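PDB 2H1R: dimethyladenosine transferase, putative, which probably transfers methyl groups from S-adenosyl-L-methionine to the N6 atoms of adenines in ribosomal RNA. Local coordinates for residues 148-151 / 155-158; 46-51 / 58-63; 238-243 / 254-259. All blocks are in the same frame, centred on the assembly; numbering follows the deposited sequence.

Contact 1: residues 148-151 / 155-158; sequences MLAN and SNYS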
ATOM      1  N   MET A 148      -4.019  -6.706  -4.896  1.00 25.72           N
ATOM      2  CA  MET A 148      -3.390  -5.430  -5.147  1.00 25.90           C
ATOM      3  C   MET A 148      -3.539  -5.120  -6.629  1.00 24.28           C
ATOM      4  O   MET A 148      -3.611  -3.979  -7.011  1.00 23.46           O
ATOM      5  CB  MET A 148      -1.891  -5.496  -4.805  1.00 25.56           C
ATOM      6  CG  MET A 148      -1.587  -5.606  -3.322  1.00 28.35           C
ATOM      7  SD  MET A 148       0.191  -5.826  -3.134  1.00 30.93           S
ATOM      8  CE  MET A 148       0.793  -4.170  -3.558  1.00 30.08           C
ATOM      9  N   LEU A 149      -3.546  -6.165  -7.459  1.00 23.09           N
ATOM     10  CA  LEU A 149      -3.576  -6.023  -8.910  1.00 24.14           C
ATOM     11  C   LEU A 149      -5.017  -6.078  -9.462  1.00 24.19           C
ATOM     12  O   LEU A 149      -5.234  -6.032 -10.663  1.00 25.28           O
ATOM     13  CB  LEU A 149      -2.747  -7.161  -9.557  1.00 24.06           C
ATOM     14  CG  LEU A 149      -1.216  -7.037  -9.361  1.00 25.73           C
ATOM     15  CD1 LEU A 149      -0.497  -8.364  -9.718  1.00 30.08           C
ATOM     16  CD2 LEU A 149      -0.710  -5.917 -10.171  1.00 25.75           C
ATOM     17  N   ALA A 150      -5.989  -6.194  -8.584  1.00 24.42           N
ATOM     18  CA  ALA A 150      -7.391  -6.367  -9.033  1.00 24.10           C
ATOM     19  C   ALA A 150      -7.955  -5.326 -10.004  1.00 24.35           C
ATOM     20  O   ALA A 150      -7.634  -4.107  -9.959  1.00 24.45           O
ATOM     21  CB  ALA A 150      -8.290  -6.612  -7.856  1.00 22.57           C
ATOM     22  N   ASN A 151      -8.793  -5.803 -10.930  1.00 23.37           N
ATOM     23  CA  ASN A 151      -9.478  -4.898 -11.857  1.00 23.83           C
ATOM     24  C   ASN A 151     -10.746  -4.304 -11.244  1.00 22.26           C
ATOM     25  O   ASN A 151     -11.443  -4.949 -10.460  1.00 19.99           O
ATOM     26  CB  ASN A 151      -9.856  -5.618 -13.157  1.00 24.80           C
ATOM     27  CG  ASN A 151      -8.660  -6.266 -13.835  1.00 30.41           C
ATOM     28  OD1 ASN A 151      -8.623  -7.484 -13.996  1.00 35.79           O
ATOM     29  ND2 ASN A 151      -7.686  -5.463 -14.232  1.00 34.03           N
ATOM     30  N   SER A 155     -14.919  -9.019  -8.346  1.00 18.46           N
ATOM     31  CA  SER A 155     -15.343  -9.208  -6.962  1.00 19.60           C
ATOM     32  C   SER A 155     -14.196  -9.190  -5.957  1.00 19.20           C
ATOM     33  O   SER A 155     -14.445  -9.029  -4.764  1.00 19.27           O
ATOM     34  CB  SER A 155     -16.173 -10.490  -6.790  1.00 19.69           C
ATOM     35  OG  SER A 155     -17.383 -10.380  -7.524  1.00 19.84           O
ATOM     36  N   ASN A 156     -12.967  -9.357  -6.426  1.00 19.54           N
ATOM     37  CA  ASN A 156     -11.790  -9.294  -5.490  1.00 21.06           C
ATOM     38  C   ASN A 156     -11.201  -7.863  -5.425  1.00 20.56           C
ATOM     39  O   ASN A 156     -10.148  -7.633  -4.813  1.00 22.53           O
ATOM     40  CB  ASN A 156     -10.682 -10.318  -5.856  1.00 19.85           C
ATOM     41  CG  ASN A 156     -10.061 -10.039  -7.208  1.00 21.55           C
ATOM     42  OD1 ASN A 156     -10.687  -9.438  -8.095  1.00 21.74           O
ATOM     43  ND2 ASN A 156      -8.797 -10.457  -7.381  1.00 26.44           N
ATOM     44  N   TYR A 157     -11.878  -6.905  -6.029  1.00 20.70           N
ATOM     45  CA  TYR A 157     -11.434  -5.481  -5.993  1.00 19.81           C
ATOM     46  C   TYR A 157     -11.882  -4.891  -4.663  1.00 20.43           C
ATOM     47  O   TYR A 157     -13.028  -5.044  -4.288  1.00 18.23           O
ATOM     48  CB  TYR A 157     -12.050  -4.776  -7.188  1.00 22.16           C
ATOM     49  CG  TYR A 157     -11.750  -3.305  -7.365  1.00 21.93           C
ATOM     50  CD1 TYR A 157     -10.497  -2.875  -7.798  1.00 22.48           C
ATOM     51  CD2 TYR A 157     -12.740  -2.352  -7.128  1.00 21.95           C
ATOM     52  CE1 TYR A 157     -10.234  -1.507  -8.032  1.00 24.12           C
ATOM     53  CE2 TYR A 157     -12.495  -1.001  -7.357  1.00 23.94           C
ATOM     54  CZ  TYR A 157     -11.227  -0.586  -7.769  1.00 24.46           C
ATOM     55  OH  TYR A 157     -10.986   0.759  -7.985  1.00 26.82           O
ATOM     56  N   SER A 158     -10.965  -4.247  -3.926  1.00 20.06           N
ATOM     57  CA  SER A 158     -11.243  -3.928  -2.515  1.00 20.02           C
ATOM     58  C   SER A 158     -10.628  -2.581  -2.096  1.00 18.86           C
ATOM     59  O   SER A 158      -9.979  -1.896  -2.926  1.00 16.95           O
ATOM     60  CB  SER A 158     -10.748  -5.055  -1.599  1.00 20.09           C
ATOM     61  OG  SER A 158      -9.323  -5.035  -1.533  1.00 24.15           O
TER
HETATM   62  O   HOH W   1      -9.419  -8.559 -10.623  1.00 23.61           O

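Contact 2: residues 46-51 / 58-63; sequences VLEIGC and VKLLPL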
ATOM      1  N   VAL A  46      19.385   1.055  -0.849  1.00 23.30           N
ATOM      2  CA  VAL A  46      18.432  -0.039  -1.024  1.00 22.58           C
ATOM      3  C   VAL A  46      18.105  -0.617   0.375  1.00 23.24           C
ATOM      4  O   VAL A  46      19.015  -0.974   1.140  1.00 22.70           O
ATOM      5  CB  VAL A  46      19.002  -1.132  -1.984  1.00 23.01           C
ATOM      6  CG1 VAL A  46      18.074  -2.353  -2.068  1.00 23.55           C
ATOM      7  CG2 VAL A  46      19.217  -0.581  -3.398  1.00 19.68           C
ATOM      8  N   LEU A  47      16.811  -0.701   0.703  1.00 22.83           N
ATOM      9  CA  LEU A  47      16.339  -1.433   1.892  1.00 23.73           C
ATOM     10  C   LEU A  47      15.937  -2.844   1.457  1.00 24.55           C
ATOM     11  O   LEU A  47      15.072  -3.014   0.569  1.00 25.23           O
ATOM     12  CB  LEU A  47      15.112  -0.725   2.515  1.00 23.83           C
ATOM     13  CG  LEU A  47      14.444  -1.389   3.732  1.00 23.54           C
ATOM     14  CD1 LEU A  47      15.392  -1.433   4.920  1.00 28.14           C
ATOM     15  CD2 LEU A  47      13.174  -0.621   4.082  1.00 25.88           C
ATOM     16  N   GLU A  48      16.576  -3.856   2.029  1.00 25.25           N
ATOM     17  CA  GLU A  48      16.230  -5.252   1.710  1.00 27.45           C
ATOM     18  C   GLU A  48      15.606  -5.848   2.964  1.00 27.73           C
ATOM     19  O   GLU A  48      16.225  -5.867   4.029  1.00 27.68           O
ATOM     20  CB  GLU A  48      17.448  -6.080   1.296  1.00 27.48           C
ATOM     21  CG  GLU A  48      17.085  -7.508   0.881  1.00 28.59           C
ATOM     22  CD  GLU A  48      18.267  -8.428   0.643  1.00 31.42           C
ATOM     23  OE1 GLU A  48      19.404  -8.119   1.098  1.00 34.37           O
ATOM     24  OE2 GLU A  48      18.056  -9.494  -0.013  1.00 34.61           O
ATOM     25  N   ILE A  49      14.363  -6.291   2.847  1.00 28.39           N
ATOM     26  CA  ILE A  49      13.668  -6.890   3.991  1.00 30.10           C
ATOM     27  C   ILE A  49      13.661  -8.398   3.774  1.00 31.17           C
ATOM     28  O   ILE A  49      13.051  -8.889   2.807  1.00 31.33           O
ATOM     29  CB  ILE A  49      12.217  -6.371   4.132  1.00 29.70           C
ATOM     30  CG1 ILE A  49      12.183  -4.847   4.201  1.00 30.48           C
ATOM     31  CG2 ILE A  49      11.562  -6.984   5.371  1.00 30.60           C
ATOM     32  CD1 ILE A  49      10.753  -4.290   4.239  1.00 31.21           C
ATOM     33  N   GLY A  50      14.378  -9.119   4.630  1.00 32.34           N
ATOM     34  CA  GLY A  50      14.453 -10.575   4.531  1.00 35.43           C
ATOM     35  C   GLY A  50      15.565 -11.065   3.609  1.00 37.14           C
ATOM     36  O   GLY A  50      15.310 -11.423   2.456  1.00 37.82           O
ATOM     37  N   CYS A  51      16.790 -11.130   4.119  1.00 38.30           N
ATOM     38  CA  CYS A  51      17.946 -11.408   3.244  1.00 39.78           C
ATOM     39  C   CYS A  51      18.298 -12.888   3.012  1.00 38.35           C
ATOM     40  O   CYS A  51      19.140 -13.199   2.156  1.00 38.05           O
ATOM     41  CB  CYS A  51      19.178 -10.616   3.705  1.00 40.30           C
ATOM     42  SG  CYS A  51      19.691 -11.008   5.380  1.00 48.48           S
ATOM     43  N   VAL A  58      23.968  -9.988  -2.412  1.00 24.24           N
ATOM     44  CA  VAL A  58      25.233  -9.897  -3.124  1.00 25.27           C
ATOM     45  C   VAL A  58      25.062  -9.305  -4.527  1.00 25.33           C
ATOM     46  O   VAL A  58      26.018  -8.780  -5.112  1.00 25.76           O
ATOM     47  CB  VAL A  58      26.000 -11.257  -3.127  1.00 25.68           C
ATOM     48  CG1 VAL A  58      26.284 -11.716  -1.676  1.00 27.30           C
ATOM     49  CG2 VAL A  58      25.259 -12.352  -3.919  1.00 25.93           C
ATOM     50  N   LYS A  59      23.834  -9.357  -5.056  1.00 24.16           N
ATOM     51  CA  LYS A  59      23.569  -8.815  -6.380  1.00 24.03           C
ATOM     52  C   LYS A  59      23.211  -7.345  -6.307  1.00 22.38           C
ATOM     53  O   LYS A  59      23.393  -6.606  -7.304  1.00 22.33           O
ATOM     54  CB  LYS A  59      22.434  -9.579  -7.089  1.00 24.00           C
ATOM     55  CG  LYS A  59      22.787 -11.003  -7.516  1.00 26.95           C
ATOM     56  CD  LYS A  59      21.543 -11.755  -7.985  1.00 28.38           C
ATOM     57  CE  LYS A  59      21.019 -11.270  -9.338  1.00 32.42           C
ATOM     58  NZ  LYS A  59      21.952 -11.678 -10.430  1.00 36.54           N
ATOM     59  N   LEU A  60      22.663  -6.936  -5.160  1.00 20.51           N
ATOM     60  CA  LEU A  60      22.294  -5.523  -4.888  1.00 22.15           C
ATOM     61  C   LEU A  60      23.492  -4.600  -4.600  1.00 21.91           C
ATOM     62  O   LEU A  60      23.542  -3.472  -5.058  1.00 22.10           O
ATOM     63  CB  LEU A  60      21.326  -5.440  -3.691  1.00 21.46           C
ATOM     64  CG  LEU A  60      19.916  -6.057  -3.863  1.00 22.52           C
ATOM     65  CD1 LEU A  60      19.271  -6.137  -2.498  1.00 21.14           C
ATOM     66  CD2 LEU A  60      19.070  -5.240  -4.817  1.00 21.83           C
ATOM     67  N   LEU A  61      24.419  -5.104  -3.813  1.00 21.58           N
ATOM     68  CA  LEU A  61      25.578  -4.336  -3.311  1.00 22.15           C
ATOM     69  C   LEU A  61      26.487  -3.615  -4.365  1.00 22.88           C
ATOM     70  O   LEU A  61      26.880  -2.464  -4.156  1.00 23.55           O
ATOM     71  CB  LEU A  61      26.389  -5.230  -2.373  1.00 21.91           C
ATOM     72  CG  LEU A  61      25.784  -5.531  -0.991  1.00 21.79           C
ATOM     73  CD1 LEU A  61      26.438  -6.708  -0.354  1.00 22.43           C
ATOM     74  CD2 LEU A  61      25.907  -4.291  -0.096  1.00 21.87           C
ATOM     75  N   PRO A  62      26.866  -4.298  -5.447  1.00 23.57           N
ATOM     76  CA  PRO A  62      27.611  -3.616  -6.529  1.00 24.24           C
ATOM     77  C   PRO A  62      26.767  -2.607  -7.321  1.00 24.69           C
ATOM     78  O   PRO A  62      27.333  -1.774  -8.038  1.00 24.18           O
ATOM     79  CB  PRO A  62      28.097  -4.778  -7.404  1.00 24.79           C
ATOM     80  CG  PRO A  62      27.069  -5.867  -7.147  1.00 24.51           C
ATOM     81  CD  PRO A  62      26.704  -5.746  -5.724  1.00 23.89           C
ATOM     82  N   LEU A  63      25.429  -2.634  -7.142  1.00 24.13           N
ATOM     83  CA  LEU A  63      24.530  -1.710  -7.838  1.00 24.51           C
ATOM     84  C   LEU A  63      24.214  -0.471  -7.043  1.00 23.85           C
ATOM     85  O   LEU A  63      24.228   0.640  -7.589  1.00 25.64           O
ATOM     86  CB  LEU A  63      23.222  -2.400  -8.287  1.00 24.44           C
ATOM     87  CG  LEU A  63      23.401  -3.614  -9.173  1.00 25.27           C
ATOM     88  CD1 LEU A  63      22.047  -4.290  -9.348  1.00 28.71           C
ATOM     89  CD2 LEU A  63      24.007  -3.271 -10.543  1.00 28.56           C
TER

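Contact 3: residues 238-243 / 254-259; sequences HNYKNW and FPFKKY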
ATOM      1  N   HIS A 238     -22.628  14.077  13.758  1.00 23.69           N
ATOM      2  CA  HIS A 238     -21.803  14.323  14.958  1.00 25.96           C
ATOM      3  C   HIS A 238     -20.474  14.998  14.611  1.00 25.88           C
ATOM      4  O   HIS A 238     -20.102  16.003  15.232  1.00 25.54           O
ATOM      5  CB  HIS A 238     -21.510  13.034  15.714  1.00 27.03           C
ATOM      6  CG  HIS A 238     -20.791  13.255  17.018  1.00 31.04           C
ATOM      7  ND1 HIS A 238     -21.361  13.924  18.079  1.00 33.16           N
ATOM      8  CD2 HIS A 238     -19.545  12.907  17.418  1.00 33.08           C
ATOM      9  CE1 HIS A 238     -20.499  13.969  19.081  1.00 35.64           C
ATOM     10  NE2 HIS A 238     -19.391  13.357  18.706  1.00 33.43           N
ATOM     11  N   ASN A 239     -19.773  14.421  13.642  1.00 24.05           N
ATOM     12  CA  ASN A 239     -18.506  14.978  13.143  1.00 24.52           C
ATOM     13  C   ASN A 239     -18.691  16.358  12.534  1.00 23.88           C
ATOM     14  O   ASN A 239     -17.866  17.261  12.784  1.00 24.07           O
ATOM     15  CB  ASN A 239     -17.827  14.029  12.140  1.00 23.83           C
ATOM     16  CG  ASN A 239     -17.195  12.835  12.805  1.00 26.88           C
ATOM     17  OD1 ASN A 239     -17.123  12.745  14.034  1.00 30.37           O
ATOM     18  ND2 ASN A 239     -16.717  11.915  12.002  1.00 28.61           N
ATOM     19  N   TYR A 240     -19.767  16.556  11.775  1.00 21.71           N
ATOM     20  CA  TYR A 240     -20.090  17.856  11.233  1.00 22.40           C
ATOM     21  C   TYR A 240     -20.332  18.917  12.309  1.00 23.69           C
ATOM     22  O   TYR A 240     -19.820  20.038  12.214  1.00 21.48           O
ATOM     23  CB  TYR A 240     -21.306  17.794  10.309  1.00 23.30           C
ATOM     24  CG  TYR A 240     -21.769  19.154   9.762  1.00 22.75           C
ATOM     25  CD1 TYR A 240     -20.988  19.864   8.862  1.00 20.41           C
ATOM     26  CD2 TYR A 240     -23.002  19.716  10.151  1.00 23.74           C
ATOM     27  CE1 TYR A 240     -21.376  21.089   8.349  1.00 23.96           C
ATOM     28  CE2 TYR A 240     -23.426  20.969   9.614  1.00 26.32           C
ATOM     29  CZ  TYR A 240     -22.589  21.654   8.736  1.00 26.31           C
ATOM     30  OH  TYR A 240     -22.953  22.846   8.161  1.00 25.82           O
ATOM     31  N   LYS A 241     -21.111  18.587  13.327  1.00 23.87           N
ATOM     32  CA  LYS A 241     -21.312  19.575  14.408  1.00 26.43           C
ATOM     33  C   LYS A 241     -20.011  19.890  15.169  1.00 25.54           C
ATOM     34  O   LYS A 241     -19.767  21.050  15.517  1.00 26.31           O
ATOM     35  CB  LYS A 241     -22.407  19.103  15.356  1.00 27.66           C
ATOM     36  CG  LYS A 241     -23.791  19.151  14.712  1.00 29.05           C
ATOM     37  CD  LYS A 241     -24.756  18.290  15.524  1.00 36.96           C
ATOM     38  CE  LYS A 241     -26.182  18.362  14.984  1.00 40.09           C
ATOM     39  NZ  LYS A 241     -26.835  19.662  15.277  1.00 43.09           N
ATOM     40  N   ASN A 242     -19.199  18.872  15.415  1.00 25.51           N
ATOM     41  CA  ASN A 242     -17.878  19.037  16.041  1.00 26.92           C
ATOM     42  C   ASN A 242     -16.956  19.969  15.240  1.00 26.76           C
ATOM     43  O   ASN A 242     -16.313  20.850  15.828  1.00 24.89           O
ATOM     44  CB  ASN A 242     -17.153  17.706  16.205  1.00 26.84           C
ATOM     45  CG  ASN A 242     -17.546  16.947  17.479  1.00 31.59           C
ATOM     46  OD1 ASN A 242     -18.336  17.410  18.287  1.00 33.02           O
ATOM     47  ND2 ASN A 242     -16.988  15.748  17.631  1.00 33.66           N
ATOM     48  N   TRP A 243     -16.889  19.761  13.915  1.00 25.42           N
ATOM     49  CA  TRP A 243     -16.137  20.620  13.001  1.00 25.31           C
ATOM     50  C   TRP A 243     -16.606  22.052  13.085  1.00 25.70           C
ATOM     51  O   TRP A 243     -15.793  23.008  13.148  1.00 22.54           O
ATOM     52  CB  TRP A 243     -16.300  20.139  11.548  1.00 25.99           C
ATOM     53  CG  TRP A 243     -15.559  20.997  10.526  1.00 25.73           C
ATOM     54  CD1 TRP A 243     -16.098  21.933   9.702  1.00 26.87           C
ATOM     55  CD2 TRP A 243     -14.155  20.953  10.225  1.00 26.93           C
ATOM     56  NE1 TRP A 243     -15.106  22.479   8.886  1.00 28.95           N
ATOM     57  CE2 TRP A 243     -13.910  21.901   9.212  1.00 25.57           C
ATOM     58  CE3 TRP A 243     -13.075  20.219  10.741  1.00 28.91           C
ATOM     59  CZ2 TRP A 243     -12.624  22.123   8.675  1.00 30.05           C
ATOM     60  CZ3 TRP A 243     -11.783  20.435  10.208  1.00 31.13           C
ATOM     61  CH2 TRP A 243     -11.579  21.389   9.175  1.00 28.13           C
ATOM     62  N   PHE A 254     -30.432  23.216   7.667  1.00 33.26           N
ATOM     63  CA  PHE A 254     -30.916  22.389   6.584  1.00 31.86           C
ATOM     64  C   PHE A 254     -30.820  20.948   7.066  1.00 30.81           C
ATOM     65  O   PHE A 254     -29.916  20.629   7.856  1.00 30.54           O
ATOM     66  CB  PHE A 254     -30.029  22.623   5.362  1.00 32.50           C
ATOM     67  CG  PHE A 254     -30.659  22.222   4.089  1.00 32.74           C
ATOM     68  CD1 PHE A 254     -31.706  22.978   3.550  1.00 31.76           C
ATOM     69  CD2 PHE A 254     -30.243  21.071   3.434  1.00 33.57           C
ATOM     70  CE1 PHE A 254     -32.322  22.594   2.362  1.00 33.38           C
ATOM     71  CE2 PHE A 254     -30.828  20.694   2.237  1.00 34.05           C
ATOM     72  CZ  PHE A 254     -31.878  21.462   1.697  1.00 33.27           C
ATOM     73  N   PRO A 255     -31.752  20.069   6.625  1.00 29.35           N
ATOM     74  CA  PRO A 255     -31.661  18.691   7.143  1.00 28.48           C
ATOM     75  C   PRO A 255     -30.356  18.014   6.724  1.00 26.33           C
ATOM     76  O   PRO A 255     -30.011  18.032   5.553  1.00 26.06           O
ATOM     77  CB  PRO A 255     -32.874  17.973   6.528  1.00 27.96           C
ATOM     78  CG  PRO A 255     -33.438  18.877   5.512  1.00 29.22           C
ATOM     79  CD  PRO A 255     -32.914  20.267   5.732  1.00 29.64           C
ATOM     80  N   PHE A 256     -29.658  17.431   7.683  1.00 25.47           N
ATOM     81  CA  PHE A 256     -28.309  16.880   7.400  1.00 25.14           C
ATOM     82  C   PHE A 256     -28.373  15.771   6.388  1.00 24.32           C
ATOM     83  O   PHE A 256     -27.505  15.665   5.539  1.00 25.62           O
ATOM     84  CB  PHE A 256     -27.637  16.335   8.647  1.00 24.36           C
ATOM     85  CG  PHE A 256     -26.222  15.908   8.417  1.00 25.67           C
ATOM     86  CD1 PHE A 256     -25.191  16.860   8.341  1.00 27.03           C
ATOM     87  CD2 PHE A 256     -25.905  14.566   8.218  1.00 25.57           C
ATOM     88  CE1 PHE A 256     -23.853  16.461   8.146  1.00 22.07           C
ATOM     89  CE2 PHE A 256     -24.569  14.157   8.005  1.00 23.01           C
ATOM     90  CZ  PHE A 256     -23.545  15.100   7.941  1.00 22.42           C
ATOM     91  N   LYS A 257     -29.378  14.905   6.506  1.00 24.41           N
ATOM     92  CA  LYS A 257     -29.520  13.831   5.506  1.00 24.85           C
ATOM     93  C   LYS A 257     -29.496  14.361   4.065  1.00 24.37           C
ATOM     94  O   LYS A 257     -28.761  13.830   3.218  1.00 24.43           O
ATOM     95  CB  LYS A 257     -30.770  13.002   5.755  1.00 24.64           C
ATOM     96  CG  LYS A 257     -30.957  11.887   4.734  1.00 27.05           C
ATOM     97  CD  LYS A 257     -32.194  11.075   5.069  1.00 32.51           C
ATOM     98  CE  LYS A 257     -32.545  10.152   3.914  1.00 34.71           C
ATOM     99  NZ  LYS A 257     -33.707   9.301   4.325  1.00 36.33           N
ATOM    100  N   LYS A 258     -30.278  15.417   3.782  1.00 24.60           N
ATOM    101  CA  LYS A 258     -30.280  16.050   2.449  1.00 25.86           C
ATOM    102  C   LYS A 258     -28.952  16.751   2.091  1.00 25.26           C
ATOM    103  O   LYS A 258     -28.455  16.671   0.953  1.00 24.84           O
ATOM    104  CB  LYS A 258     -31.457  17.045   2.337  1.00 25.57           C
ATOM    105  CG  LYS A 258     -31.830  17.388   0.914  1.00 29.32           C
ATOM    106  CD  LYS A 258     -33.094  18.302   0.888  1.00 29.37           C
ATOM    107  CE  LYS A 258     -33.584  18.524  -0.525  1.00 36.03           C
ATOM    108  NZ  LYS A 258     -34.198  17.256  -1.051  1.00 40.19           N
ATOM    109  N   TYR A 259     -28.416  17.471   3.063  1.00 25.69           N
ATOM    110  CA  TYR A 259     -27.069  18.084   2.996  1.00 26.60           C
ATOM    111  C   TYR A 259     -25.991  17.083   2.533  1.00 26.56           C
ATOM    112  O   TYR A 259     -25.231  17.344   1.598  1.00 27.00           O
ATOM    113  CB  TYR A 259     -26.707  18.605   4.384  1.00 26.12           C
ATOM    114  CG  TYR A 259     -25.525  19.554   4.410  1.00 27.01           C
ATOM    115  CD1 TYR A 259     -25.485  20.706   3.594  1.00 28.32           C
ATOM    116  CD2 TYR A 259     -24.443  19.294   5.245  1.00 28.26           C
ATOM    117  CE1 TYR A 259     -24.356  21.567   3.639  1.00 26.51           C
ATOM    118  CE2 TYR A 259     -23.347  20.143   5.294  1.00 24.97           C
ATOM    119  CZ  TYR A 259     -23.327  21.270   4.523  1.00 25.51           C
ATOM    120  OH  TYR A 259     -22.208  22.064   4.612  1.00 25.24           O
TER
HETATM  121  O   HOH W   2     -21.279  24.329   6.902  1.00 43.84           O

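Contact 1: residues 148-151 / 155-158
Ala150 and the pair Asn156–Tyr157 meet within the loop that links helix 142-148 to helix 159-167 in the methyltransferase domain, where the chain folds back on itself. The methyl group of Ala150 lies against the side-chain amide of Asn156, with CB 3.7 Å from Asn156 OD1 and nearly as close to the rest of that amide. Asn156 achieves this by placing CG between its own backbone N and carbonyl carbon (chi1 64°), which folds the amide back toward the opposing segment. Tyr157 is turned differently: with CG anti to the backbone N (chi1 180°), its ring runs alongside the backbone of residues 150-151. The carbonyl O of Ala150 sits at the ring edge, 3.8 Å from Tyr157 CD1, while the O of Asn151 approaches obliquely and comes within 3.3 Å of Tyr157 CB. The far end of the ring is tied down by a hydrogen bond from its hydroxyl to the carbonyl of Leu277. No direct hydrogen bond joins the two segments; a single water does so instead, accepting from the backbone N of Asn151 at 2.8 Å and donating to Asn156 OD1 at 3.0 Å.

Contact 2: residues 46-51 / 58-63
With CG anti to the carbonyl carbon (chi1 -66°), Leu60 sends its two methyl groups from the helix toward the strand, where Val46 meets both and Glu48 meets CD1. Val46 holds CG1 anti to its backbone N (chi1 174°), and this branch alone meets the leucine, coming 4.0 Å from Leu60 CD1 and only slightly farther from CD2. The two side chains cross at about a right angle, and both leucine methyls lie near the same valine methyl. Two residues along the same face of the strand, Glu48 extends its chain until the carboxylate carbon CD lies 4.0 Å from Leu60 CD1. These are elements of the beta-alpha-beta unit formed by strand 45-49, helix 57-60 and strand 66-70 in the class I methyltransferase fold. At the end of the strand comes Gly50, predicted to bind S-adenosyl-L-methionine, whose backbone angles suit glycine because a CB would press on the preceding carbonyl O. Although Leu60 packs on the carboxylate of Glu48, OE1 is hydrogen-bonded to Thr57 OG1, which anchors the buried acid to the start of the helix. Ile35, Ile40 and Val67 also touch the Leu60 side chain.

Contact 3: residues 238-243 / 254-259
Tyr240 and Tyr259 bring their hydroxyls together without bonding directly: the two OH atoms stand 3.7 Å apart, and a water lies beside both. That water is 2.6 Å from Tyr240 OH, in the plane and at the edge of the Tyr240 ring, whereas its donation to Tyr259 OH, at 3.4 Å, is weak. Tyr240 OH has a further partner in the backbone N of Val252, within the connection between the two helices, so this buried tyrosine is held at its polar end by the loop as well as by water. Behind the hydroxyls the rings themselves are in contact. Tyr259 CE2 lies over one face of the Tyr240 ring, 3.8 Å from Tyr240 CE1, and the two planes are inclined at 53°. Toward the root of Tyr240 the partner changes to Phe256, whose CE1 comes 3.6 Å from Tyr240 CB; here the planes make 40° and the side chains slide past each other in opposite directions. The three rings form an aromatic cluster between helix 230-246 and the first turn of helix 256-266, in the helical C-terminal part of the chain. Phe256 and Tyr259 are three residues apart and therefore project from one side of their helix, and each has CG anti to its backbone N, which carries both rings toward Tyr240. Leu236, Glu237 and Ile294 also touch Phe256, while the ring of Tyr259 makes a cation-pi contact with Lys292.

The three contacts follow one another along the chain and share no helix or strand. Contact 2 and contact 3 are buried and lie on opposite sides of the chain's centre, with centres about 52 Å apart; contact 1 is only partly buried and nearer the middle, about 30 Å from contact 2 and about 33 Å from contact 3, centre to centre. Their chemistry follows their places. Strand meets helix through aliphatic branches and the carboxylate of Glu48 beside the predicted cofactor site in contact 2, helix meets helix through aromatic rings in contact 3, and in contact 1 one loop folds on itself through a methyl, an amide and backbone carbonyls. A water bridges contact 1, and another spans contact 3 with one weak leg, whereas contact 2 is directly packed.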